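Local atomic coordinates of deoxyribodipyrimidine photo-lyase (Oryza sativa Japonica Group, PDB entry 3UMV), a protein that uses light of 300-600 nm and an FAD cofactor to split UV-induced cyclobutane pyrimidine dimers in DNA back into two pyrimidines. Residues 357-362 with 452-457; 348-353 with 456-461; 39-44 with 123-128; 70-75 with 109-114. All coordinates share one frame; numbering follows the deposited sequence.

How the contacts relate
Contacts 1 and 2 lie close together on one side of the chain's centre and share G456 and K457; contacts 3 and 4 lie on the opposite side, with the centres of contacts 1 and 3 about 54 Å apart. Contact 1 joins two loops, is partly buried, and works through a carboxylate, a guanidinium and a water. Contact 2 is more buried, setting a helix against the same second loop with one polar grip and an apolar patch. Contacts 3 and 4 are buried in the alpha/beta domain, on the neighbouring strands 40-44 and 70-75: contact 3 is side-chain packing of helix on strand, whereas contact 4 is a ladder of backbone bonds flanked by aromatic rings.

Contact 1: residues 357-362 with 452-457; sequences DKREHI and RPVFGK. With URE (urea), chain K; EDO (1,2-ethanediol), chain F.
D357 reaches V454 from CB to OD2. CB packs on V454 CG2 at 4.0 Å. CG, anti to its carbonyl carbon (chi1 -60°), sends OD2 onward to take the backbone N-H of V454 (OD2 to N 2.8 Å, 169°) on the lone pair that faces away from OD1. OD2 also lies 3.3 Å from P453 CA and has a second partner in H354 ND1. The receiving loop is bent here into a classic gamma-turn centred on V454, closed by F455 N to P453 O at 2.8 Å; both loops belong to the helical, FAD-binding part of the photolyase. R359 lays one guanidinium face on the same valine, with V454 CG1 3.6 Å above its centre. Its orientation is fixed by NH1 to D357 O (2.9 Å) and H354 O, NE to T407 O, and a water that links NH2 to V454 O. Just upstream, R452 makes a cation-pi contact with Y460; exchanging this arginine for an alanine is likely to leave the Y460 ring without its cation. An ethanediol, probably a crystallisation additive, donates from O2 to P453 O and takes a weak bond from R452 NH2, while the approach of NE is doubtfully short.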
# COMPACT_ATOMS: atom_id res chain seq x y z
N ASP A 357 -9.16 -4.66 -33.56
CA ASP A 357 -8.95 -3.30 -34.04
C ASP A 357 -7.46 -3.00 -34.14
O ASP A 357 -6.70 -3.27 -33.21
CB ASP A 357 -9.61 -2.29 -33.10
CG ASP A 357 -11.10 -2.50 -32.96
OD1 ASP A 357 -11.66 -3.39 -33.64
OD2 ASP A 357 -11.72 -1.77 -32.15
N LYS A 358 -7.02 -2.46 -35.27
CA LYS A 358 -5.62 -2.09 -35.39
C LYS A 358 -5.36 -0.86 -34.52
O LYS A 358 -6.12 0.12 -34.54
CB LYS A 358 -5.24 -1.85 -36.86
CG LYS A 358 -4.89 -0.41 -37.20
CD LYS A 358 -4.49 -0.28 -38.67
CE LYS A 358 -3.08 -0.81 -38.91
NZ LYS A 358 -2.05 0.05 -38.24
N ARG A 359 -4.33 -0.95 -33.69
CA ARG A 359 -3.94 0.17 -32.85
C ARG A 359 -3.20 1.18 -33.72
O ARG A 359 -2.49 0.80 -34.65
CB ARG A 359 -3.05 -0.31 -31.70
CG ARG A 359 -3.77 -0.92 -30.49
CD ARG A 359 -4.43 -2.29 -30.76
NE ARG A 359 -4.98 -2.80 -29.49
CZ ARG A 359 -6.18 -3.35 -29.33
NH1 ARG A 359 -7.00 -3.52 -30.36
NH2 ARG A 359 -6.57 -3.74 -28.12
N GLU A 360 -3.35 2.47 -33.42
CA GLU A 360 -2.71 3.52 -34.21
C GLU A 360 -1.20 3.52 -34.00
O GLU A 360 -0.43 3.80 -34.92
CB GLU A 360 -3.30 4.88 -33.85
CG GLU A 360 -3.21 5.22 -32.37
CD GLU A 360 -3.82 6.58 -32.03
OE1 GLU A 360 -4.52 7.15 -32.88
OE2 GLU A 360 -3.58 7.06 -30.89
N HIS A 361 -0.78 3.21 -32.78
CA HIS A 361 0.63 3.03 -32.46
C HIS A 361 0.81 1.76 -31.66
O HIS A 361 -0.08 1.35 -30.91
CB HIS A 361 1.15 4.20 -31.63
CG HIS A 361 0.98 5.54 -32.28
ND1 HIS A 361 1.94 6.09 -33.10
CD2 HIS A 361 -0.04 6.43 -32.24
CE1 HIS A 361 1.52 7.26 -33.54
NE2 HIS A 361 0.32 7.49 -33.03
N ILE A 362 1.98 1.13 -31.81
CA ILE A 362 2.36 -0.00 -30.97
C ILE A 362 3.75 0.31 -30.43
O ILE A 362 4.69 0.51 -31.21
CB ILE A 362 2.36 -1.34 -31.77
CG1 ILE A 362 0.95 -1.73 -32.21
CG2 ILE A 362 2.91 -2.47 -30.93
CD1 ILE A 362 0.06 -2.23 -31.07
N ARG A 452 -15.95 2.80 -28.70
CA ARG A 452 -15.01 3.33 -29.68
C ARG A 452 -14.00 2.24 -30.00
O ARG A 452 -13.93 1.23 -29.29
CB ARG A 452 -14.30 4.56 -29.12
CG ARG A 452 -13.50 4.29 -27.87
CD ARG A 452 -12.83 5.55 -27.36
NE ARG A 452 -11.95 6.11 -28.38
CZ ARG A 452 -12.04 7.34 -28.85
NH1 ARG A 452 -12.97 8.18 -28.39
NH2 ARG A 452 -11.18 7.75 -29.79
N PRO A 453 -13.21 2.42 -31.07
CA PRO A 453 -12.21 1.42 -31.43
C PRO A 453 -11.17 1.19 -30.32
O PRO A 453 -10.79 2.12 -29.60
CB PRO A 453 -11.53 2.04 -32.67
CG PRO A 453 -12.55 2.96 -33.23
CD PRO A 453 -13.29 3.51 -32.06
N VAL A 454 -10.71 -0.06 -30.21
CA VAL A 454 -9.68 -0.47 -29.25
C VAL A 454 -10.19 -0.52 -27.81
O VAL A 454 -10.14 -1.56 -27.15
CB VAL A 454 -8.42 0.42 -29.32
CG1 VAL A 454 -7.36 -0.07 -28.32
CG2 VAL A 454 -7.84 0.39 -30.71
N PHE A 455 -10.63 0.61 -27.30
CA PHE A 455 -11.10 0.67 -25.93
C PHE A 455 -12.46 -0.00 -25.75
O PHE A 455 -12.84 -0.37 -24.64
CB PHE A 455 -11.25 2.11 -25.48
CG PHE A 455 -9.97 2.73 -25.00
CD1 PHE A 455 -9.89 3.29 -23.75
CD2 PHE A 455 -8.85 2.73 -25.81
CE1 PHE A 455 -8.70 3.85 -23.30
CE2 PHE A 455 -7.67 3.30 -25.38
CZ PHE A 455 -7.60 3.87 -24.13
N GLY A 456 -13.22 -0.13 -26.83
CA GLY A 456 -14.61 -0.51 -26.66
C GLY A 456 -15.30 0.50 -25.75
O GLY A 456 -15.14 1.72 -25.94
N LYS A 457 -16.04 0.01 -24.76
CA LYS A 457 -16.71 0.87 -23.79
C LYS A 457 -15.85 1.27 -22.58
O LYS A 457 -16.33 1.93 -21.66
CB LYS A 457 -18.02 0.24 -23.34
CG LYS A 457 -18.94 -0.08 -24.51
CD LYS A 457 -20.23 -0.72 -24.06
CE LYS A 457 -21.00 -1.23 -25.26
NZ LYS A 457 -22.30 -1.86 -24.87
C URE K . -15.25 6.20 -24.29
O URE K . -14.93 5.02 -24.47
N1 URE K . -14.85 6.87 -23.23
N2 URE K . -16.01 6.81 -25.18
C1 EDO F . -8.12 4.89 -30.71
O1 EDO F . -6.78 4.63 -30.55
C2 EDO F . -9.00 4.54 -29.73
O2 EDO F . -10.33 4.86 -29.86
O HOH W 1 -9.25 -4.21 -27.29

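Contact 2: residues 348-353 with 456-461; sequences RKTLMD and GKIRYM. With URE (urea), chain K.
T350, I458 and L351 give up most surface here, where helix 345-353 lies against the loop leading to helix 463-469. T350 comes in with its CB pointing at the loop. Its OG1, set opposite the backbone N (chi1 -164°), accepts the N-H of K457 in a fairly straight bond (N to OG1 2.8 Å, 162°), and the aliphatic start of the lysine, CG, lies 3.7 Å from the same oxygen. The methyl branch lies beside it, CG2 touching I458 CD1 at 3.9 Å, so the two branches of one side chain divide the polar and apolar work. I458 is the loop's apolar plug. Its CG1 meets CD2 of L351 at 3.9 Å, the two side chains crossing at about a right angle, and W346 and A347 of the same helix also touch it. Two residues earlier, G456 CA passes 3.3 Å from T350 OG1; a CB on G456 would clash with that oxygen, and the backbone here also has a positive phi (57°). The loop from G456 to Y460 also borders a bound urea, hydrogen-bonded to K450 O. The chemistry is thus one directional bond to a buried hydroxyl, flanked by aliphatic packing: the bond fixes which loop amide faces the helix, while a close approach probably depends on a glycine where the backbones come nearest.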
# COMPACT_ATOMS: atom_id res chain seq x y z
N ARG A 348 -14.58 -7.30 -19.84
CA ARG A 348 -13.90 -8.35 -20.59
C ARG A 348 -14.46 -8.47 -22.00
O ARG A 348 -13.70 -8.53 -22.96
CB ARG A 348 -13.97 -9.69 -19.86
CG ARG A 348 -13.17 -9.69 -18.56
CD ARG A 348 -13.21 -11.00 -17.79
NE ARG A 348 -14.39 -11.16 -16.93
CZ ARG A 348 -15.36 -12.05 -17.15
NH1 ARG A 348 -15.32 -12.83 -18.22
NH2 ARG A 348 -16.38 -12.15 -16.30
N LYS A 349 -15.78 -8.47 -22.11
CA LYS A 349 -16.42 -8.64 -23.42
C LYS A 349 -16.14 -7.48 -24.37
O LYS A 349 -15.87 -7.67 -25.55
CB LYS A 349 -17.92 -8.87 -23.25
CG LYS A 349 -18.23 -10.24 -22.65
CD LYS A 349 -19.68 -10.37 -22.24
CE LYS A 349 -20.59 -10.57 -23.42
NZ LYS A 349 -22.03 -10.70 -23.04
N THR A 350 -16.19 -6.26 -23.85
CA THR A 350 -15.97 -5.11 -24.72
C THR A 350 -14.52 -5.07 -25.20
O THR A 350 -14.25 -4.74 -26.34
CB THR A 350 -16.39 -3.77 -24.07
OG1 THR A 350 -16.49 -2.78 -25.09
CG2 THR A 350 -15.36 -3.31 -23.06
N LEU A 351 -13.58 -5.43 -24.32
CA LEU A 351 -12.19 -5.49 -24.72
C LEU A 351 -11.96 -6.60 -25.76
O LEU A 351 -11.23 -6.39 -26.73
CB LEU A 351 -11.29 -5.65 -23.50
CG LEU A 351 -11.07 -4.36 -22.71
CD1 LEU A 351 -10.38 -4.64 -21.38
CD2 LEU A 351 -10.25 -3.37 -23.54
N MET A 352 -12.64 -7.73 -25.58
CA MET A 352 -12.54 -8.84 -26.54
C MET A 352 -13.12 -8.46 -27.90
O MET A 352 -12.55 -8.79 -28.93
CB MET A 352 -13.22 -10.10 -26.00
CG MET A 352 -12.52 -10.69 -24.77
SD MET A 352 -13.41 -12.07 -24.04
CE MET A 352 -13.22 -13.29 -25.35
N ASP A 353 -14.27 -7.79 -27.88
CA ASP A 353 -14.92 -7.33 -29.10
C ASP A 353 -14.01 -6.45 -29.95
O ASP A 353 -14.17 -6.36 -31.16
CB ASP A 353 -16.19 -6.51 -28.78
CG ASP A 353 -17.31 -7.35 -28.23
OD1 ASP A 353 -17.27 -8.59 -28.41
OD2 ASP A 353 -18.23 -6.76 -27.61
N GLY A 456 -13.22 -0.13 -26.83
CA GLY A 456 -14.61 -0.51 -26.66
C GLY A 456 -15.30 0.50 -25.75
O GLY A 456 -15.14 1.72 -25.94
N LYS A 457 -16.04 0.01 -24.76
CA LYS A 457 -16.71 0.87 -23.79
C LYS A 457 -15.85 1.27 -22.58
O LYS A 457 -16.33 1.93 -21.66
CB LYS A 457 -18.02 0.24 -23.34
CG LYS A 457 -18.94 -0.08 -24.51
CD LYS A 457 -20.23 -0.72 -24.06
CE LYS A 457 -21.00 -1.23 -25.26
NZ LYS A 457 -22.30 -1.86 -24.87
N ILE A 458 -14.59 0.86 -22.56
CA ILE A 458 -13.71 1.25 -21.47
C ILE A 458 -13.51 2.76 -21.60
O ILE A 458 -13.33 3.26 -22.71
CB ILE A 458 -12.34 0.56 -21.58
CG1 ILE A 458 -12.52 -0.97 -21.52
CG2 ILE A 458 -11.40 1.05 -20.47
CD1 ILE A 458 -13.28 -1.45 -20.28
N ARG A 459 -13.53 3.48 -20.48
CA ARG A 459 -13.35 4.93 -20.48
C ARG A 459 -12.08 5.39 -21.22
O ARG A 459 -10.98 4.86 -20.99
CB ARG A 459 -13.36 5.47 -19.04
CG ARG A 459 -13.28 7.00 -18.96
CD ARG A 459 -12.92 7.49 -17.55
NE ARG A 459 -13.88 7.05 -16.54
CZ ARG A 459 -14.40 7.85 -15.61
NH1 ARG A 459 -14.05 9.13 -15.57
NH2 ARG A 459 -15.27 7.37 -14.72
N TYR A 460 -12.25 6.39 -22.09
CA TYR A 460 -11.16 6.91 -22.92
C TYR A 460 -10.71 8.26 -22.36
O TYR A 460 -11.52 9.01 -21.82
CB TYR A 460 -11.63 7.08 -24.37
CG TYR A 460 -10.52 7.43 -25.34
CD1 TYR A 460 -10.49 8.67 -25.97
CD2 TYR A 460 -9.52 6.53 -25.63
CE1 TYR A 460 -9.48 8.99 -26.86
CE2 TYR A 460 -8.50 6.84 -26.52
CZ TYR A 460 -8.49 8.08 -27.13
OH TYR A 460 -7.48 8.41 -28.02
N MET A 461 -9.42 8.55 -22.48
CA MET A 461 -8.89 9.87 -22.14
C MET A 461 -7.90 10.23 -23.23
O MET A 461 -7.26 9.35 -23.81
CB MET A 461 -8.17 9.84 -20.78
CG MET A 461 -9.07 9.61 -19.55
SD MET A 461 -8.07 9.37 -18.04
CE MET A 461 -7.60 11.06 -17.66
C URE K . -15.25 6.20 -24.29
O URE K . -14.93 5.02 -24.47
N1 URE K . -14.85 6.87 -23.23
N2 URE K . -16.01 6.81 -25.18

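Contact 3: residues 39-44 with 123-128; sequences PVVYWM and ALVQRL. Unlike the reference sequence in segment 123-128: Q126 (reference Arg).
V41 is the bump that strand 40-44 offers to helix 120-127, and L124, V125 and L128 form the hollow that receives it. With CG1 opposite its backbone N (chi1 177°), the valine spreads its two methyls across that hollow. CG1 leans on L124 CD2 at a loose 4.5 Å, whereas CG2 fits between V125 CG2 (4.4 Å) and L128 CD1 (3.9 Å), the tightest side-chain meeting of the set. L128 and V41 cross at about a right angle, L128 CD1 forming one wall of the hollow. P39 packs beside L128: its CG lies 4.2 Å from L128 CB, and its CD sits 3.5 Å from the carbonyl O of L128. This is the helix-on-sheet layering of the photolyase alpha/beta domain. The strand's other face, through V40 and Y42, packs on helix 54-66, and V41 also touches A73 of the next strand. Strand backbone bonds to T132 and V134 satisfy V41's polar atoms, leaving its side chain to an entirely aliphatic task. Such packing, without directed polar bonds between the two segments, is consistent with fit of shape and exclusion of water holding helix to strand.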
# COMPACT_ATOMS: atom_id res chain seq x y z
N PRO A 39 5.16 -16.25 25.63
CA PRO A 39 5.24 -14.96 24.95
C PRO A 39 4.19 -14.79 23.85
O PRO A 39 3.73 -15.76 23.25
CB PRO A 39 6.64 -14.98 24.32
CG PRO A 39 7.44 -15.91 25.24
CD PRO A 39 6.45 -16.96 25.67
N VAL A 40 3.82 -13.54 23.59
CA VAL A 40 3.01 -13.21 22.42
C VAL A 40 3.94 -12.56 21.40
O VAL A 40 4.74 -11.68 21.74
CB VAL A 40 1.88 -12.22 22.78
CG1 VAL A 40 1.11 -11.81 21.51
CG2 VAL A 40 0.96 -12.82 23.85
N VAL A 41 3.86 -13.01 20.15
CA VAL A 41 4.69 -12.46 19.09
C VAL A 41 3.82 -11.81 18.03
O VAL A 41 2.90 -12.45 17.51
CB VAL A 41 5.51 -13.56 18.39
CG1 VAL A 41 6.33 -12.97 17.23
CG2 VAL A 41 6.41 -14.26 19.40
N TYR A 42 4.09 -10.54 17.73
CA TYR A 42 3.44 -9.85 16.63
C TYR A 42 4.36 -9.92 15.41
O TYR A 42 5.46 -9.35 15.42
CB TYR A 42 3.10 -8.39 16.99
CG TYR A 42 2.75 -7.50 15.82
CD1 TYR A 42 2.01 -7.97 14.73
CD2 TYR A 42 3.15 -6.16 15.80
CE1 TYR A 42 1.70 -7.16 13.65
CE2 TYR A 42 2.83 -5.32 14.71
CZ TYR A 42 2.10 -5.83 13.65
OH TYR A 42 1.78 -5.01 12.59
N TRP A 43 3.94 -10.68 14.41
CA TRP A 43 4.63 -10.73 13.14
C TRP A 43 4.19 -9.52 12.32
O TRP A 43 3.11 -9.51 11.73
CB TRP A 43 4.32 -12.05 12.42
CG TRP A 43 4.85 -12.13 11.01
CD1 TRP A 43 5.77 -11.30 10.42
CD2 TRP A 43 4.48 -13.08 9.99
NE1 TRP A 43 6.00 -11.69 9.13
CE2 TRP A 43 5.22 -12.77 8.84
CE3 TRP A 43 3.59 -14.17 9.95
CZ2 TRP A 43 5.10 -13.51 7.64
CZ3 TRP A 43 3.47 -14.90 8.76
CH2 TRP A 43 4.22 -14.56 7.63
N MET A 44 5.01 -8.47 12.35
CA MET A 44 4.76 -7.24 11.61
C MET A 44 5.11 -7.44 10.15
O MET A 44 6.21 -7.90 9.84
CB MET A 44 5.65 -6.15 12.19
CG MET A 44 5.51 -4.79 11.51
SD MET A 44 6.70 -3.63 12.22
CE MET A 44 5.87 -3.10 13.71
N ALA A 123 9.96 -20.57 13.36
CA ALA A 123 11.14 -21.01 14.08
C ALA A 123 11.26 -20.25 15.40
O ALA A 123 11.49 -20.85 16.45
CB ALA A 123 12.39 -20.82 13.24
N LEU A 124 11.10 -18.93 15.34
CA LEU A 124 11.19 -18.10 16.55
C LEU A 124 10.08 -18.44 17.54
O LEU A 124 10.33 -18.62 18.73
CB LEU A 124 11.14 -16.61 16.20
CG LEU A 124 11.06 -15.70 17.43
CD1 LEU A 124 12.41 -15.62 18.11
CD2 LEU A 124 10.59 -14.31 17.05
N VAL A 125 8.86 -18.55 17.03
CA VAL A 125 7.71 -18.85 17.87
C VAL A 125 7.95 -20.11 18.70
O VAL A 125 7.58 -20.18 19.88
CB VAL A 125 6.41 -18.97 17.03
CG1 VAL A 125 5.32 -19.68 17.81
CG2 VAL A 125 5.95 -17.60 16.55
N GLN A 126 8.60 -21.10 18.09
CA GLN A 126 8.88 -22.37 18.79
C GLN A 126 10.03 -22.28 19.79
O GLN A 126 9.94 -22.87 20.87
CB GLN A 126 9.11 -23.50 17.78
CG GLN A 126 7.84 -23.91 17.07
CD GLN A 126 8.07 -24.94 15.99
OE1 GLN A 126 8.09 -24.61 14.80
NE2 GLN A 126 8.23 -26.20 16.38
N ARG A 127 11.08 -21.53 19.46
CA ARG A 127 12.20 -21.34 20.39
C ARG A 127 11.72 -20.65 21.67
O ARG A 127 12.14 -20.99 22.78
CB ARG A 127 13.32 -20.51 19.76
CG ARG A 127 14.14 -21.22 18.70
CD ARG A 127 15.47 -20.51 18.46
NE ARG A 127 15.30 -19.12 18.03
CZ ARG A 127 15.09 -18.75 16.78
NH1 ARG A 127 14.95 -17.46 16.47
NH2 ARG A 127 15.00 -19.67 15.83
N LEU A 128 10.83 -19.67 21.50
CA LEU A 128 10.35 -18.86 22.61
C LEU A 128 9.27 -19.56 23.41
O LEU A 128 8.90 -19.11 24.49
CB LEU A 128 9.76 -17.55 22.08
CG LEU A 128 10.65 -16.53 21.39
CD1 LEU A 128 9.80 -15.34 20.90
CD2 LEU A 128 11.77 -16.08 22.30

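Contact 4: residues 70-75 with 109-114; sequences LAVAFA and LPFFLF. With URE (urea), chain N; URE (urea), chain M.
Strands 70-75 and 111-114 are the two parallel strands of a beta-alpha-beta unit, joined through helix 87-106, in the photolyase alpha/beta domain. Four backbone bonds, the first from P110 just before the strand, join the segments: V72 N to P110 O, F112 N to V72 O, F74 N to F112 O (2.8 Å, the donor nearly along the C=O axis) and F114 N to F74 O. On the face of V72 and F74, F111 has CG opposite its backbone N (chi1 179°), which carries its ring over to the partner strand: the ring edge at CD1 meets V72 CG1 at 3.7 Å, and CZ meets F74 CB at 3.7 Å. L113 CD1 lies beside F74 CD2 at 3.9 Å. On the other face, F112 turns its CE2 edge to A71 CB (3.8 Å), and F114 brings CE1 to A73 CB (4.1 Å). A urea donates an N1 hydrogen to L113 O and lies close to the F114 ring. Replacing F114 by an alanine would probably open a gap beside A73 and take away the ring that L124 packs against. That face is covered by helix 120-127, while helices 87-106 and 54-66 cover the V72 and F74 side; strand 40-44 pairs with the far edge of strand 70-75.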
# COMPACT_ATOMS: atom_id res chain seq x y z
N LEU A 70 5.95 -9.72 25.49
CA LEU A 70 5.53 -9.33 24.15
C LEU A 70 6.74 -9.00 23.28
O LEU A 70 7.64 -8.29 23.72
CB LEU A 70 4.65 -8.08 24.24
CG LEU A 70 4.20 -7.45 22.91
CD1 LEU A 70 3.28 -8.37 22.15
CD2 LEU A 70 3.53 -6.11 23.15
N ALA A 71 6.75 -9.53 22.06
CA ALA A 71 7.83 -9.25 21.11
C ALA A 71 7.27 -8.93 19.73
O ALA A 71 6.18 -9.38 19.38
CB ALA A 71 8.78 -10.42 21.01
N VAL A 72 8.01 -8.14 18.96
CA VAL A 72 7.68 -7.87 17.56
C VAL A 72 8.72 -8.56 16.68
O VAL A 72 9.92 -8.57 17.00
CB VAL A 72 7.70 -6.35 17.25
CG1 VAL A 72 7.45 -6.11 15.77
CG2 VAL A 72 6.68 -5.61 18.12
N ALA A 73 8.27 -9.16 15.59
CA ALA A 73 9.18 -9.79 14.63
C ALA A 73 8.85 -9.34 13.22
O ALA A 73 7.68 -9.25 12.85
CB ALA A 73 9.10 -11.32 14.73
N PHE A 74 9.88 -9.01 12.44
CA PHE A 74 9.68 -8.63 11.04
C PHE A 74 10.50 -9.54 10.14
O PHE A 74 11.70 -9.72 10.36
CB PHE A 74 10.11 -7.18 10.80
CG PHE A 74 9.83 -6.71 9.41
CD1 PHE A 74 8.64 -6.06 9.11
CD2 PHE A 74 10.73 -6.94 8.38
CE1 PHE A 74 8.36 -5.64 7.83
CE2 PHE A 74 10.47 -6.51 7.09
CZ PHE A 74 9.29 -5.86 6.80
N ALA A 75 9.87 -10.13 9.13
CA ALA A 75 10.61 -10.94 8.16
C ALA A 75 10.73 -10.23 6.82
O ALA A 75 9.72 -9.92 6.19
CB ALA A 75 9.94 -12.30 7.97
N LEU A 109 10.69 -2.70 23.96
CA LEU A 109 9.95 -3.67 23.16
C LEU A 109 10.94 -4.34 22.20
O LEU A 109 11.51 -3.68 21.33
CB LEU A 109 8.83 -2.98 22.38
CG LEU A 109 7.96 -3.77 21.40
CD1 LEU A 109 7.17 -4.88 22.09
CD2 LEU A 109 7.03 -2.83 20.67
N PRO A 110 11.16 -5.64 22.38
CA PRO A 110 12.09 -6.45 21.58
C PRO A 110 11.66 -6.48 20.12
O PRO A 110 10.50 -6.76 19.84
CB PRO A 110 11.96 -7.84 22.19
CG PRO A 110 11.36 -7.63 23.54
CD PRO A 110 10.47 -6.45 23.40
N PHE A 111 12.59 -6.21 19.21
CA PHE A 111 12.28 -6.25 17.78
C PHE A 111 13.21 -7.26 17.11
O PHE A 111 14.41 -7.03 17.02
CB PHE A 111 12.46 -4.85 17.16
CG PHE A 111 12.18 -4.78 15.67
CD1 PHE A 111 10.88 -4.78 15.19
CD2 PHE A 111 13.23 -4.70 14.77
CE1 PHE A 111 10.63 -4.69 13.81
CE2 PHE A 111 12.98 -4.63 13.40
CZ PHE A 111 11.68 -4.62 12.92
N PHE A 112 12.64 -8.36 16.64
CA PHE A 112 13.40 -9.38 15.91
C PHE A 112 13.36 -9.11 14.40
O PHE A 112 12.29 -9.07 13.80
CB PHE A 112 12.82 -10.77 16.17
CG PHE A 112 13.01 -11.25 17.58
CD1 PHE A 112 14.10 -12.04 17.92
CD2 PHE A 112 12.10 -10.91 18.57
CE1 PHE A 112 14.27 -12.49 19.22
CE2 PHE A 112 12.27 -11.36 19.89
CZ PHE A 112 13.36 -12.15 20.21
N LEU A 113 14.53 -8.94 13.80
CA LEU A 113 14.64 -8.76 12.36
C LEU A 113 15.19 -10.02 11.70
O LEU A 113 16.29 -10.47 12.02
CB LEU A 113 15.54 -7.58 12.02
CG LEU A 113 15.64 -7.34 10.51
CD1 LEU A 113 14.27 -7.03 9.95
CD2 LEU A 113 16.62 -6.21 10.20
N PHE A 114 14.42 -10.58 10.77
CA PHE A 114 14.82 -11.80 10.06
C PHE A 114 14.98 -11.52 8.56
O PHE A 114 14.02 -11.10 7.90
CB PHE A 114 13.77 -12.90 10.27
CG PHE A 114 13.66 -13.36 11.71
CD1 PHE A 114 12.48 -13.21 12.41
CD2 PHE A 114 14.74 -13.94 12.34
CE1 PHE A 114 12.37 -13.65 13.73
CE2 PHE A 114 14.65 -14.38 13.66
CZ PHE A 114 13.47 -14.23 14.36
C URE N . 17.22 -12.68 15.41
O URE N . 17.09 -11.62 16.00
N1 URE N . 17.27 -12.69 14.10
N2 URE N . 17.29 -13.80 16.08
C URE M . 9.03 -7.58 3.05
O URE M . 8.37 -8.03 3.99
N1 URE M . 10.08 -8.24 2.62
N2 URE M . 8.68 -6.48 2.44